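Local atomic coordinates of chitin binding domain (Burkholderia pseudomallei, PDB entry 3UAM), a protein that probably binds chitin or a related polysaccharide and may cleave it oxidatively, in the manner of lytic polysaccharide monooxygenases. Residues Ile81-Gly84 and Gly85-Asp89; Asn95-Asp98 and Ser99-His102. One frame throughout, in Å; residues are numbered along the deposited sequence.

Interaction 1: residues Ile81-Gly84 and Gly85-Asp89; sequences IASG and GRTAD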
loop_
_atom_site.group_PDB
_atom_site.type_symbol
_atom_site.label_atom_id
_atom_site.label_comp_id
_atom_site.label_asym_id
_atom_site.label_seq_id
_atom_site.Cartn_x
_atom_site.Cartn_y
_atom_site.Cartn_z
ATOM N N ILE A 81 3.981 8.953 -3.001
ATOM C CA ILE A 81 3.302 7.879 -2.297
ATOM C C ILE A 81 3.055 6.698 -3.231
ATOM O O ILE A 81 3.270 5.535 -2.842
ATOM C CB ILE A 81 1.969 8.354 -1.683
ATOM C CG1 ILE A 81 2.243 9.362 -0.556
ATOM C CG2 ILE A 81 1.178 7.184 -1.116
ATOM C CD1 ILE A 81 1.071 10.247 -0.200
ATOM N N ALA A 82 2.608 6.982 -4.454
ATOM C CA ALA A 82 2.221 5.917 -5.373
ATOM C C ALA A 82 3.411 5.049 -5.806
ATOM O O ALA A 82 3.214 3.895 -6.198
ATOM C CB ALA A 82 1.465 6.485 -6.588
ATOM N N SER A 83 4.633 5.579 -5.758
ATOM C CA SER A 83 5.817 4.786 -6.121
ATOM C C SER A 83 6.555 4.223 -4.903
ATOM O O SER A 83 7.627 3.608 -5.030
ATOM C CB SER A 83 6.778 5.603 -6.972
ATOM O OG SER A 83 7.419 6.608 -6.212
ATOM N N GLY A 84 5.984 4.405 -3.720
ATOM C CA GLY A 84 6.636 3.970 -2.492
ATOM C C GLY A 84 7.923 4.706 -2.198
ATOM O O GLY A 84 8.838 4.141 -1.599
ATOM N N GLY A 85 7.998 5.965 -2.625
ATOM C CA GLY A 85 9.218 6.751 -2.548
ATOM C C GLY A 85 10.262 6.478 -3.634
ATOM O O GLY A 85 11.347 7.062 -3.605
ATOM N N ARG A 86 9.950 5.580 -4.572
ATOM C CA ARG A 86 10.896 5.157 -5.612
ATOM C C ARG A 86 10.793 6.106 -6.795
ATOM O O ARG A 86 9.742 6.196 -7.421
ATOM C CB ARG A 86 10.588 3.723 -6.058
ATOM C CG ARG A 86 10.690 2.704 -4.938
ATOM C CD ARG A 86 12.155 2.415 -4.654
ATOM N NE ARG A 86 12.355 1.609 -3.455
ATOM C CZ ARG A 86 13.519 1.059 -3.111
ATOM N NH1 ARG A 86 14.604 1.204 -3.885
ATOM N NH2 ARG A 86 13.609 0.359 -1.991
ATOM N N THR A 87 11.865 6.842 -7.085
ATOM C CA THR A 87 11.825 7.795 -8.190
ATOM C C THR A 87 13.043 7.760 -9.132
ATOM O O THR A 87 13.130 8.601 -10.018
ATOM C CB THR A 87 11.667 9.239 -7.650
ATOM O OG1 THR A 87 12.792 9.560 -6.826
ATOM C CG2 THR A 87 10.401 9.391 -6.823
ATOM N N ALA A 88 13.951 6.797 -8.976
ATOM C CA ALA A 88 15.174 6.737 -9.800
ATOM C C ALA A 88 14.995 6.055 -11.166
ATOM O O ALA A 88 15.882 6.133 -12.010
ATOM C CB ALA A 88 16.305 6.043 -9.039
ATOM N N ASP A 89 13.870 5.382 -11.376
ATOM C CA ASP A 89 13.631 4.654 -12.612
ATOM C C ASP A 89 12.149 4.786 -13.051
ATOM O O ASP A 89 11.476 5.726 -12.629
ATOM C CB ASP A 89 14.090 3.203 -12.450
ATOM C CG ASP A 89 13.195 2.391 -11.522
ATOM O OD1 ASP A 89 12.151 2.882 -11.058
ATOM O OD2 ASP A 89 13.555 1.226 -11.243
#

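Interaction 2: residues Asn95-Asp98 and Ser99-His102; sequences NEPD and SVAH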
loop_
_atom_site.group_PDB
_atom_site.type_symbol
_atom_site.label_atom_id
_atom_site.label_comp_id
_atom_site.label_asym_id
_atom_site.label_seq_id
_atom_site.Cartn_x
_atom_site.Cartn_y
_atom_site.Cartn_z
ATOM N N ASN A 95 3.659 8.333 -9.942
ATOM C CA ASN A 95 3.350 9.563 -9.209
ATOM C C ASN A 95 2.679 10.671 -9.998
ATOM O O ASN A 95 2.329 11.717 -9.430
ATOM C CB ASN A 95 4.645 10.112 -8.597
ATOM C CG ASN A 95 5.252 9.148 -7.598
ATOM O OD1 ASN A 95 4.525 8.550 -6.789
ATOM N ND2 ASN A 95 6.570 8.970 -7.655
ATOM N N GLU A 96 2.508 10.463 -11.299
ATOM C CA GLU A 96 1.815 11.439 -12.094
ATOM C C GLU A 96 0.376 11.613 -11.595
ATOM O O GLU A 96 -0.274 10.667 -11.200
ATOM C CB GLU A 96 1.829 11.054 -13.575
ATOM C CG GLU A 96 3.217 11.073 -14.182
ATOM C CD GLU A 96 3.853 12.457 -14.213
ATOM O OE1 GLU A 96 3.137 13.491 -14.239
ATOM O OE2 GLU A 96 5.097 12.497 -14.243
ATOM N N PRO A 97 -0.122 12.847 -11.632
ATOM C CA PRO A 97 -1.498 13.091 -11.256
ATOM C C PRO A 97 -2.434 12.551 -12.305
ATOM O O PRO A 97 -2.039 12.411 -13.478
ATOM C CB PRO A 97 -1.581 14.621 -11.227
ATOM C CG PRO A 97 -0.611 15.050 -12.266
ATOM C CD PRO A 97 0.515 14.044 -12.210
ATOM N N ASP A 98 -3.677 12.312 -11.908
ATOM C CA ASP A 98 -4.691 11.793 -12.829
ATOM C C ASP A 98 -4.988 12.777 -13.979
ATOM O O ASP A 98 -5.343 12.368 -15.098
ATOM C CB ASP A 98 -5.955 11.441 -12.068
ATOM C CG ASP A 98 -6.979 10.772 -12.939
ATOM O OD1 ASP A 98 -6.695 9.664 -13.418
ATOM O OD2 ASP A 98 -8.052 11.363 -13.128
ATOM N N SER A 99 -4.792 14.067 -13.734
ATOM C CA SER A 99 -4.885 15.072 -14.804
ATOM C C SER A 99 -4.034 14.740 -16.053
ATOM O O SER A 99 -4.341 15.170 -17.139
ATOM C CB SER A 99 -4.447 16.448 -14.272
ATOM O OG SER A 99 -3.071 16.465 -13.900
ATOM N N VAL A 100 -2.966 13.986 -15.857
ATOM C CA VAL A 100 -1.954 13.697 -16.855
ATOM C C VAL A 100 -1.927 12.192 -17.213
ATOM O O VAL A 100 -1.713 11.833 -18.365
ATOM C CB VAL A 100 -0.590 14.151 -16.276
ATOM C CG1 VAL A 100 0.537 13.174 -16.593
ATOM C CG2 VAL A 100 -0.291 15.580 -16.714
ATOM N N ALA A 101 -2.182 11.323 -16.236
ATOM C CA ALA A 101 -2.056 9.875 -16.417
ATOM C C ALA A 101 -3.375 9.197 -16.791
ATOM O O ALA A 101 -3.360 8.164 -17.444
ATOM C CB ALA A 101 -1.508 9.237 -15.142
ATOM N N HIS A 102 -4.501 9.762 -16.355
ATOM C CA HIS A 102 -5.820 9.162 -16.605
ATOM C C HIS A 102 -5.820 7.698 -16.244
ATOM O O HIS A 102 -6.077 6.809 -17.072
ATOM C CB HIS A 102 -6.227 9.409 -18.044
ATOM C CG HIS A 102 -6.138 10.861 -18.431
ATOM N ND1 HIS A 102 -6.977 11.791 -17.932
ATOM C CD2 HIS A 102 -5.228 11.541 -19.235
ATOM C CE1 HIS A 102 -6.633 13.016 -18.402
ATOM N NE2 HIS A 102 -5.572 12.867 -19.214
HETATM O O HOH W 1 -8.648 11.135 -15.936
#

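Interaction 1: residues Ile81-Gly84 and Gly85-Asp89
Ser83 and Arg86 are the ends of a type I' beta turn, their CA atoms 5.1 Å apart, closed by Arg86 N donating to Ser83 O over 3.1 Å. The donor stands well above the plane of that carbonyl, 71° out of it, so the bond misses the lone pairs. Ser83 then adds a second bond with its side chain: OG gives its proton to Arg86 O at 2.7 Å, again arriving from above the carbonyl plane. With chi1 at 71°, the hydroxyl sits between its own backbone N and carbonyl carbon, turned toward the last residue of the turn; Asn95 ND2 reaches the same OG from further along the loop.

Gly84 and Gly85 fill the two central positions, both with positive phi, as a type I' turn requires. A type I turn from Ile81 to Gly84 runs straight into it, closed by Gly84 N on Ile81 O, and the two overlap in the loop between strand 49-51 and helix 98-101 of a domain assigned to the lytic polysaccharide monooxygenase family. Arg86 lays CG against Ser83 O at 3.2 Å, then bends at chi2 (-76°) and carries its guanidinium away from the turn, where NE bonds to Glu49 O. Beside the serine, the methyl CG2 of Thr87 lies 4.1 Å from Ser83 OG.

Interaction 2: residues Asn95-Asp98 and Ser99-His102
Pro97 O is gripped by two backbone donors from the first turn of helix 98-101, Val100 N and Ala101 N, each at 3.0 Å. They use it differently: Ala101 N lies in the carbonyl plane, whereas Val100 N stands 48° out of it. One residue on, His102 N bonds to Asp98 O, also at 3.0 Å, as the chain leaves the helix with positive phi at His102. Pro97 thus occupies the N-cap position of a helix scarcely more than one turn long.

Van der Waals contacts join Glu96 and Pro97 to Ser99, Val100 and Ala101. The proline ring meets Val100 with CG 4.1 Å from CB, the two side chains crossing at a slant, and the same CG lies against Ser99 OG. Glu96 bends at chi2 (-64°) and brings OE1 to 3.5 Å from Val100 CG1, while its CB faces the Ala101 methyl; OE1 also has a long, weak ion pair with Arg143.

The polar contacts centre on Asp98 and His102. Asp98 OD1 is held by Lys105 in a salt bridge and by Trp103 N, and comes close to His102 CA. A water joins Asp98 OD2, to which it donates, with His102 ND1, meeting the imidazole at its edge and in its plane. Asp98 O lies 3.3 Å above one face of that ring, toward its rim. The Lys105 salt bridge and the Trp103 N-H probably keep Asp98 ionised, so that its carboxylate ties the short helix to the chain that follows it, with the water as a further link to His102.

Overall arrangement
Both interactions are local, a pair of overlapping turns and a capped short helix, and they come in series along the chain, with centres about 14 Å apart. Asn95, at the head of interaction 2, joins them: its ND2 lies 2.9 Å from Ser83 OG, probably a hydrogen bond, and 3.9 Å from Thr87 CG2, while its OD1 packs 3.4 Å from Ala82 N. Interaction 1 is the deeper, its centre about 12 Å from that of the chain and Ser83 buried; interaction 2, at about 18 Å, lies at the surface. Neither includes a metal or bound sugar; both belong to the long connection between strands 49-51 and 106-108.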